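Local atomic coordinates of nucleoprotein (PDB entry 3OV9), a protein that encapsidates the viral RNA genome, binding single-stranded nucleic acid with high affinity and forming the ring-shaped hexamers needed to make the nucleocapsid. Residues A[62-67]-A[73-78]; A[151-156]-A[160-165]; A[164-169]-A[198-203]. One frame throughout, in Å; residues are numbered along the deposited sequence.

Interaction 1: A[62-67]-A[73-78]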
loop_
_atom_site.group_PDB
_atom_site.type_symbol
_atom_site.label_atom_id
_atom_site.label_comp_id
_atom_site.label_asym_id
_atom_site.label_seq_id
_atom_site.Cartn_x
_atom_site.Cartn_y
_atom_site.Cartn_z
ATOM N N LEU A 62 -2.276 -18.496 -31.081
ATOM C CA LEU A 62 -1.681 -19.587 -30.318
ATOM C C LEU A 62 -0.210 -19.365 -29.982
ATOM O O LEU A 62 0.285 -19.893 -28.986
ATOM C CB LEU A 62 -1.879 -20.920 -31.057
ATOM C CG LEU A 62 -3.193 -21.691 -30.830
ATOM C CD1 LEU A 62 -4.437 -20.801 -30.851
ATOM C CD2 LEU A 62 -3.334 -22.819 -31.848
ATOM N N THR A 63 0.480 -18.576 -30.800
ATOM C CA THR A 63 1.920 -18.382 -30.621
ATOM C C THR A 63 2.308 -16.992 -30.104
ATOM O O THR A 63 3.386 -16.831 -29.524
ATOM C CB THR A 63 2.725 -18.730 -31.903
ATOM O OG1 THR A 63 2.423 -17.796 -32.944
ATOM C CG2 THR A 63 2.413 -20.157 -32.379
ATOM N N ARG A 64 1.438 -16.001 -30.299
ATOM C CA ARG A 64 1.722 -14.633 -29.839
ATOM C C ARG A 64 0.700 -14.081 -28.846
ATOM O O ARG A 64 1.020 -13.200 -28.049
ATOM C CB ARG A 64 1.880 -13.670 -31.023
ATOM C CG ARG A 64 3.070 -13.948 -31.945
ATOM C CD ARG A 64 4.423 -13.971 -31.214
ATOM N NE ARG A 64 4.710 -12.746 -30.458
ATOM C CZ ARG A 64 5.343 -11.677 -30.944
ATOM N NH1 ARG A 64 5.758 -11.646 -32.204
ATOM N NH2 ARG A 64 5.559 -10.626 -30.163
ATOM N N GLY A 65 -0.528 -14.589 -28.896
ATOM C CA GLY A 65 -1.558 -14.170 -27.951
ATOM C C GLY A 65 -2.701 -13.382 -28.565
ATOM O O GLY A 65 -2.979 -13.490 -29.762
ATOM N N ASN A 66 -3.353 -12.574 -27.733
ATOM C CA ASN A 66 -4.604 -11.915 -28.100
ATOM C C ASN A 66 -4.499 -10.388 -28.177
ATOM O O ASN A 66 -5.517 -9.689 -28.180
ATOM C CB ASN A 66 -5.709 -12.330 -27.115
ATOM C CG ASN A 66 -7.111 -12.106 -27.667
ATOM O OD1 ASN A 66 -7.360 -12.269 -28.861
ATOM N ND2 ASN A 66 -8.039 -11.740 -26.787
ATOM N N LYS A 67 -3.271 -9.875 -28.251
ATOM C CA LYS A 67 -3.042 -8.431 -28.328
ATOM C C LYS A 67 -2.275 -8.042 -29.599
ATOM O O LYS A 67 -1.049 -7.903 -29.567
ATOM C CB LYS A 67 -2.318 -7.923 -27.073
ATOM C CG LYS A 67 -3.102 -8.100 -25.783
ATOM C CD LYS A 67 -2.389 -7.439 -24.616
ATOM C CE LYS A 67 -3.238 -7.454 -23.353
ATOM N NZ LYS A 67 -3.262 -8.792 -22.697
ATOM N N MET A 73 4.905 -4.827 -31.886
ATOM C CA MET A 73 6.050 -4.072 -31.364
ATOM C C MET A 73 7.322 -4.920 -31.275
ATOM O O MET A 73 8.420 -4.380 -31.123
ATOM C CB MET A 73 5.727 -3.466 -29.993
ATOM C CG MET A 73 4.405 -2.707 -29.927
ATOM S SD MET A 73 4.142 -1.820 -28.377
ATOM C CE MET A 73 4.305 -3.117 -27.152
ATOM N N LYS A 74 7.162 -6.241 -31.359
ATOM C CA LYS A 74 8.284 -7.180 -31.353
ATOM C C LYS A 74 8.061 -8.246 -32.427
ATOM O O LYS A 74 7.709 -9.389 -32.124
ATOM C CB LYS A 74 8.460 -7.830 -29.973
ATOM C CG LYS A 74 8.861 -6.885 -28.842
ATOM C CD LYS A 74 10.342 -6.532 -28.886
ATOM C CE LYS A 74 10.752 -5.697 -27.674
ATOM N NZ LYS A 74 10.628 -6.449 -26.391
ATOM N N MET A 75 8.270 -7.850 -33.679
ATOM C CA MET A 75 7.963 -8.682 -34.843
ATOM C C MET A 75 8.785 -8.204 -36.038
ATOM O O MET A 75 9.176 -7.036 -36.097
ATOM C CB MET A 75 6.459 -8.593 -35.155
ATOM C CG MET A 75 5.931 -9.625 -36.151
ATOM S SD MET A 75 4.118 -9.640 -36.295
ATOM C CE MET A 75 3.615 -10.373 -34.745
ATOM N N SER A 76 9.048 -9.104 -36.987
ATOM C CA SER A 76 9.717 -8.736 -38.236
ATOM C C SER A 76 8.887 -7.717 -39.022
ATOM O O SER A 76 7.686 -7.575 -38.785
ATOM C CB SER A 76 9.974 -9.976 -39.095
ATOM O OG SER A 76 8.757 -10.507 -39.594
ATOM N N LYS A 77 9.535 -7.004 -39.942
ATOM C CA LYS A 77 8.864 -6.007 -40.779
ATOM C C LYS A 77 7.735 -6.650 -41.582
ATOM O O LYS A 77 6.639 -6.091 -41.683
ATOM C CB LYS A 77 9.872 -5.334 -41.717
ATOM C CG LYS A 77 9.330 -4.131 -42.484
ATOM C CD LYS A 77 10.385 -3.572 -43.435
ATOM C CE LYS A 77 9.908 -2.300 -44.121
ATOM N NZ LYS A 77 10.845 -1.878 -45.200
ATOM N N GLU A 78 8.018 -7.830 -42.127
ATOM C CA GLU A 78 7.060 -8.582 -42.936
ATOM C C GLU A 78 5.868 -9.061 -42.101
ATOM O O GLU A 78 4.711 -8.898 -42.512
ATOM C CB GLU A 78 7.756 -9.763 -43.625
ATOM C CG GLU A 78 8.822 -9.367 -44.657
ATOM C CD GLU A 78 10.183 -8.993 -44.053
ATOM O OE1 GLU A 78 11.041 -8.503 -44.816
ATOM O OE2 GLU A 78 10.407 -9.189 -42.834
#
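The guanidinium of R64 meets the backbone carbonyl of K74 at its edge, near its plane, while the methyl end of M75 comes to it obliquely. Two nitrogens share the one acceptor, end-on: NH1 of R64 lies 3.0 Å from K74 O and NH2 of R64 lies 3.2 Å from the same K74 O. Neither bond is straight, with N-H...O angles of 144° and 137°, as expected when a single oxygen sits in the fork of two N-H groups. Both nitrogens approach from the same face of the K74 peptide and stand tilted from its carbonyl plane. M75 CE lies 3.6 Å from NH1 of R64, and NH2 of R64 passes 4.0 Å from CB of K74, so aliphatic groups flank the charged end.

R64 is the first residue to leave helical geometry after helix 50-63. Its chain bends at both CB-CG and CG-CD (chi2 and chi3 both -56°), which swings the guanidinium back across the gap instead of letting it run straight out. M75 is extended to SD and folds only at its last torsion, bringing CE beside the arginine. The amine of K74 leads away from R64 and bonds Y30 OH of the second subunit. The stronger polar partner of R64 is F28 O of the second subunit, which NH1 also bonds, so the arginine ties K74 to the neighbouring chain.

K67, a probable RNA-binding residue, holds the N-cap position just before the short helix 68-71. Through that helix runs the connection between helix 50-63 and helix 77-90, closed here by a two-nitrogen, end-on arginine grip on a main-chain carbonyl at the subunit interface of the nucleoprotein ring; residues 62-67 belong to the region essential for oligomerization.

Interaction 2: A[151-156]-A[160-165]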
loop_
_atom_site.group_PDB
_atom_site.type_symbol
_atom_site.label_atom_id
_atom_site.label_comp_id
_atom_site.label_asym_id
_atom_site.label_seq_id
_atom_site.Cartn_x
_atom_site.Cartn_y
_atom_site.Cartn_z
ATOM N N GLY A 151 -14.959 -26.217 -26.600
ATOM C CA GLY A 151 -16.025 -26.272 -27.608
ATOM C C GLY A 151 -16.098 -27.575 -28.391
ATOM O O GLY A 151 -16.961 -27.736 -29.257
ATOM N N MET A 152 -15.186 -28.499 -28.096
ATOM C CA MET A 152 -15.170 -29.820 -28.727
ATOM C C MET A 152 -15.711 -30.902 -27.799
ATOM O O MET A 152 -15.835 -32.069 -28.193
ATOM C CB MET A 152 -13.749 -30.186 -29.175
ATOM C CG MET A 152 -13.189 -29.337 -30.303
ATOM S SD MET A 152 -13.875 -29.738 -31.917
ATOM C CE MET A 152 -15.210 -28.544 -32.036
ATOM N N VAL A 153 -16.035 -30.513 -26.570
ATOM C CA VAL A 153 -16.467 -31.462 -25.549
ATOM C C VAL A 153 -17.970 -31.719 -25.676
ATOM O O VAL A 153 -18.760 -30.780 -25.762
ATOM C CB VAL A 153 -16.103 -30.969 -24.119
ATOM C CG1 VAL A 153 -16.524 -31.983 -23.072
ATOM C CG2 VAL A 153 -14.606 -30.703 -24.008
ATOM N N ASP A 154 -18.334 -32.998 -25.712
ATOM C CA ASP A 154 -19.730 -33.438 -25.761
ATOM C C ASP A 154 -20.271 -33.606 -24.338
ATOM O O ASP A 154 -19.889 -34.548 -23.641
ATOM C CB ASP A 154 -19.822 -34.757 -26.541
ATOM C CG ASP A 154 -21.234 -35.339 -26.578
ATOM O OD1 ASP A 154 -22.184 -34.687 -26.096
ATOM O OD2 ASP A 154 -21.387 -36.465 -27.096
ATOM N N PRO A 155 -21.178 -32.702 -23.904
ATOM C CA PRO A 155 -21.702 -32.739 -22.532
ATOM C C PRO A 155 -22.654 -33.908 -22.261
ATOM O O PRO A 155 -23.077 -34.100 -21.116
ATOM C CB PRO A 155 -22.446 -31.405 -22.406
ATOM C CG PRO A 155 -22.863 -31.080 -23.791
ATOM C CD PRO A 155 -21.759 -31.590 -24.680
ATOM N N SER A 156 -22.984 -34.672 -23.300
ATOM C CA SER A 156 -23.849 -35.845 -23.163
ATOM C C SER A 156 -23.065 -37.140 -22.911
ATOM O O SER A 156 -23.660 -38.209 -22.755
ATOM C CB SER A 156 -24.769 -35.993 -24.383
ATOM O OG SER A 156 -24.077 -36.510 -25.504
ATOM N N ASP A 160 -18.687 -39.974 -15.738
ATOM C CA ASP A 160 -17.285 -40.281 -15.439
ATOM C C ASP A 160 -16.349 -39.943 -16.598
ATOM O O ASP A 160 -15.235 -39.460 -16.378
ATOM C CB ASP A 160 -17.124 -41.758 -15.063
ATOM C CG ASP A 160 -17.811 -42.113 -13.756
ATOM O OD1 ASP A 160 -17.944 -41.235 -12.875
ATOM O OD2 ASP A 160 -18.211 -43.289 -13.605
ATOM N N TYR A 161 -16.801 -40.209 -17.821
ATOM C CA TYR A 161 -16.009 -39.943 -19.019
ATOM C C TYR A 161 -15.878 -38.443 -19.275
ATOM O O TYR A 161 -14.805 -37.960 -19.640
ATOM C CB TYR A 161 -16.610 -40.632 -20.250
ATOM C CG TYR A 161 -16.691 -42.149 -20.189
ATOM C CD1 TYR A 161 -15.972 -42.883 -19.239
ATOM C CD2 TYR A 161 -17.464 -42.852 -21.110
ATOM C CE1 TYR A 161 -16.042 -44.273 -19.199
ATOM C CE2 TYR A 161 -17.541 -44.241 -21.079
ATOM C CZ TYR A 161 -16.827 -44.943 -20.123
ATOM O OH TYR A 161 -16.900 -46.315 -20.092
ATOM N N LEU A 162 -16.980 -37.720 -19.081
ATOM C CA LEU A 162 -16.999 -36.264 -19.218
ATOM C C LEU A 162 -16.068 -35.607 -18.200
ATOM O O LEU A 162 -15.277 -34.728 -18.554
ATOM C CB LEU A 162 -18.431 -35.730 -19.064
ATOM C CG LEU A 162 -18.673 -34.216 -19.085
ATOM C CD1 LEU A 162 -18.236 -33.599 -20.405
ATOM C CD2 LEU A 162 -20.139 -33.908 -18.810
ATOM N N ARG A 163 -16.167 -36.047 -16.945
ATOM C CA ARG A 163 -15.335 -35.533 -15.858
ATOM C C ARG A 163 -13.848 -35.735 -16.154
ATOM O O ARG A 163 -13.042 -34.826 -15.931
ATOM C CB ARG A 163 -15.715 -36.190 -14.523
ATOM C CG ARG A 163 -15.016 -35.592 -13.302
ATOM C CD ARG A 163 -15.549 -36.159 -11.986
ATOM N NE ARG A 163 -15.191 -37.563 -11.783
ATOM C CZ ARG A 163 -16.050 -38.579 -11.832
ATOM N NH1 ARG A 163 -17.337 -38.361 -12.075
ATOM N NH2 ARG A 163 -15.623 -39.818 -11.634
ATOM N N ALA A 164 -13.500 -36.916 -16.661
ATOM C CA ALA A 164 -12.115 -37.236 -17.020
ATOM C C ALA A 164 -11.583 -36.315 -18.115
ATOM O O ALA A 164 -10.459 -35.815 -18.016
ATOM C CB ALA A 164 -11.992 -38.697 -17.442
ATOM N N ILE A 165 -12.393 -36.096 -19.151
ATOM C CA ILE A 165 -12.036 -35.202 -20.258
ATOM C C ILE A 165 -11.773 -33.784 -19.748
ATOM O O ILE A 165 -10.769 -33.165 -20.109
ATOM C CB ILE A 165 -13.132 -35.199 -21.374
ATOM C CG1 ILE A 165 -13.102 -36.507 -22.183
ATOM C CG2 ILE A 165 -13.013 -33.970 -22.293
ATOM C CD1 ILE A 165 -11.924 -36.661 -23.151
#
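A loop shaped by an Asx turn at D154 folds back on the helix that follows it, and a small aliphatic cluster joins residues 151-156 to the first turns of helix 159-180 in this all-helical nucleoprotein. V153, L162 and I165 form the cluster. L162 and I165 stand one turn apart and their CB atoms face the loop, whose V153 points back at them. V153 meets L162 at about a right angle, with CG1 of V153 3.6 Å from CD1 of L162. Against I165 it slides past in the opposite direction, and CG2 of V153 comes within 4.0 Å of CG2 of I165. CG1, anti to the backbone N (chi1 -178°), reaches both helix residues, and CG2 adds a second contact to I165.

L162 spreads its methyls along the loop. CD1, already against V153, lies 3.8 Å from D154 O, whereas CD2 reaches P155 O at 3.7 Å. These contacts with main-chain oxygens are packing, and no hydrogen bond crosses between the segments. The proline ring itself faces away from the helix and packs on H211 and N205, so it is the backbone of P155 that meets L162. Beyond the cluster, I165 also rests on V234 of helix 232-243 and on M144.

Polar groups shape the loop from within. One carboxylate oxygen of D154, OD2, forms a salt bridge with R215 of helix 211-220, tying the loop to that helix and helping to hold the carboxylate in place. The other, OD1, closes the Asx turn: S156 N lies 2.9 Å from D154 OD1, approaching from above the carboxylate plane, and S156 OG donates to D154 OD1 over 2.7 Å from the same face.

Interaction 3: A[164-169]-A[198-203]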
loop_
_atom_site.group_PDB
_atom_site.type_symbol
_atom_site.label_atom_id
_atom_site.label_comp_id
_atom_site.label_asym_id
_atom_site.label_seq_id
_atom_site.Cartn_x
_atom_site.Cartn_y
_atom_site.Cartn_z
ATOM N N ALA A 164 -13.500 -36.916 -16.661
ATOM C CA ALA A 164 -12.115 -37.236 -17.020
ATOM C C ALA A 164 -11.583 -36.315 -18.115
ATOM O O ALA A 164 -10.459 -35.815 -18.016
ATOM C CB ALA A 164 -11.992 -38.697 -17.442
ATOM N N ILE A 165 -12.393 -36.096 -19.151
ATOM C CA ILE A 165 -12.036 -35.202 -20.258
ATOM C C ILE A 165 -11.773 -33.784 -19.748
ATOM O O ILE A 165 -10.769 -33.165 -20.109
ATOM C CB ILE A 165 -13.132 -35.199 -21.374
ATOM C CG1 ILE A 165 -13.102 -36.507 -22.183
ATOM C CG2 ILE A 165 -13.013 -33.970 -22.293
ATOM C CD1 ILE A 165 -11.924 -36.661 -23.151
ATOM N N LEU A 166 -12.668 -33.291 -18.893
ATOM C CA LEU A 166 -12.571 -31.932 -18.362
ATOM C C LEU A 166 -11.436 -31.762 -17.355
ATOM O O LEU A 166 -10.736 -30.752 -17.388
ATOM C CB LEU A 166 -13.910 -31.468 -17.776
ATOM C CG LEU A 166 -15.036 -31.230 -18.792
ATOM C CD1 LEU A 166 -16.317 -30.801 -18.094
ATOM C CD2 LEU A 166 -14.636 -30.208 -19.856
ATOM N N ASP A 167 -11.248 -32.752 -16.481
ATOM C CA ASP A 167 -10.133 -32.746 -15.529
ATOM C C ASP A 167 -8.790 -32.748 -16.265
ATOM O O ASP A 167 -7.888 -31.979 -15.916
ATOM C CB ASP A 167 -10.213 -33.939 -14.567
ATOM C CG ASP A 167 -11.305 -33.784 -13.508
ATOM O OD1 ASP A 167 -11.867 -32.679 -13.348
ATOM O OD2 ASP A 167 -11.594 -34.785 -12.819
ATOM N N ALA A 168 -8.670 -33.601 -17.284
ATOM C CA ALA A 168 -7.464 -33.668 -18.117
ATOM C C ALA A 168 -7.166 -32.327 -18.788
ATOM O O ALA A 168 -6.025 -31.866 -18.780
ATOM C CB ALA A 168 -7.589 -34.772 -19.163
ATOM N N HIS A 169 -8.200 -31.712 -19.361
ATOM C CA HIS A 169 -8.101 -30.389 -19.984
ATOM C C HIS A 169 -7.737 -29.320 -18.951
ATOM O O HIS A 169 -6.950 -28.414 -19.239
ATOM C CB HIS A 169 -9.423 -30.050 -20.694
ATOM C CG HIS A 169 -9.487 -28.665 -21.270
ATOM N ND1 HIS A 169 -8.540 -28.168 -22.141
ATOM C CD2 HIS A 169 -10.410 -27.686 -21.123
ATOM C CE1 HIS A 169 -8.869 -26.937 -22.491
ATOM N NE2 HIS A 169 -10.000 -26.620 -21.887
ATOM N N GLN A 198 -15.595 -20.911 -15.744
ATOM C CA GLN A 198 -16.785 -20.270 -16.315
ATOM C C GLN A 198 -16.784 -20.252 -17.859
ATOM O O GLN A 198 -17.752 -20.715 -18.467
ATOM C CB GLN A 198 -17.021 -18.874 -15.720
ATOM C CG GLN A 198 -18.427 -18.327 -15.952
ATOM C CD GLN A 198 -18.728 -17.074 -15.143
ATOM O OE1 GLN A 198 -19.855 -16.877 -14.687
ATOM N NE2 GLN A 198 -17.727 -16.215 -14.973
ATOM N N PRO A 199 -15.703 -19.740 -18.494
ATOM C CA PRO A 199 -15.652 -19.831 -19.962
ATOM C C PRO A 199 -15.525 -21.266 -20.488
ATOM O O PRO A 199 -16.014 -21.555 -21.586
ATOM C CB PRO A 199 -14.411 -19.002 -20.333
ATOM C CG PRO A 199 -13.609 -18.918 -19.091
ATOM C CD PRO A 199 -14.589 -18.929 -17.964
ATOM N N MET A 200 -14.887 -22.147 -19.716
ATOM C CA MET A 200 -14.779 -23.567 -20.073
ATOM C C MET A 200 -16.169 -24.195 -20.179
ATOM O O MET A 200 -16.529 -24.735 -21.224
ATOM C CB MET A 200 -13.913 -24.336 -19.061
ATOM C CG MET A 200 -13.686 -25.820 -19.404
ATOM S SD MET A 200 -12.843 -26.789 -18.123
ATOM C CE MET A 200 -14.094 -26.833 -16.836
ATOM N N ASN A 201 -16.953 -24.089 -19.107
ATOM C CA ASN A 201 -18.293 -24.681 -19.074
ATOM C C ASN A 201 -19.256 -24.076 -20.094
ATOM O O ASN A 201 -20.096 -24.785 -20.647
ATOM C CB ASN A 201 -18.884 -24.620 -17.664
ATOM C CG ASN A 201 -18.203 -25.582 -16.697
ATOM O OD1 ASN A 201 -17.776 -26.678 -17.077
ATOM N ND2 ASN A 201 -18.108 -25.177 -15.437
ATOM N N ALA A 202 -19.125 -22.774 -20.344
ATOM C CA ALA A 202 -19.929 -22.094 -21.363
ATOM C C ALA A 202 -19.737 -22.719 -22.746
ATOM O O ALA A 202 -20.711 -22.978 -23.453
ATOM C CB ALA A 202 -19.611 -20.599 -21.397
ATOM N N ALA A 203 -18.483 -22.975 -23.119
ATOM C CA ALA A 203 -18.186 -23.594 -24.408
ATOM C C ALA A 203 -18.607 -25.063 -24.442
ATOM O O ALA A 203 -19.105 -25.546 -25.461
ATOM C CB ALA A 203 -16.710 -23.439 -24.754
#
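M200 reaches across from helix 189-204 with its sulfur set against the edge of the H169 imidazole, while L166 comes to the same sulfur with one methyl. M200 and H169 slide past each other in opposite directions. SD of M200 is 4.0 Å from CD2 of H169 and lies near the ring plane, 74° off the ring normal, which makes this an edge-on sulfur-aromatic contact. With CG anti to the backbone N (chi1 -177°) and the next torsion also extended, M200 carries SD well out from its own helix before CE turns aside; CG, 4.1 Å from CD2 of H169, follows the same ring edge.

L166, one turn before H169, completes the grip on the thioether: its CD2 stands 4.2 Å from SD of M200. Its other methyl, CD1, only skirts N201 OD1. ND1 of H169 bonds M144 O, which helps fix the ring's rotation, and the ring also meets that of F149.

Helix 189-204 bears A202 and A203 of the nitrite pocket. The two helical segments run at 142° to each other, more antiparallel than crossed, with axes 12.4 Å apart, so long side chains must bridge the gap. Helix 232-243 packs on A164, I165 and A168, and M200 continues along helix 159-180 to S170 and L173.

How the interactions relate
From the N terminus, interaction 1 comes first and is complete before the others begin: it spans the short helix 68-71 and joins the end of helix 50-63 to the start of helix 77-90. Interaction 2 closes the short connection between residues 151-156 and helix 159-180. Interaction 3 opens on the last residues of that contact, sharing A164 and I165, and spans a longer excursion to helix 189-204. The three therefore run in series, without nesting. Interactions 2 and 3 touch, V153 CG1 lying 4.1 Å from L166 CD2, and so join the 151-156 loop, helix 159-180 and helix 189-204. Interaction 1 lies about 33 Å from interaction 2, centre to centre, across the chain's middle.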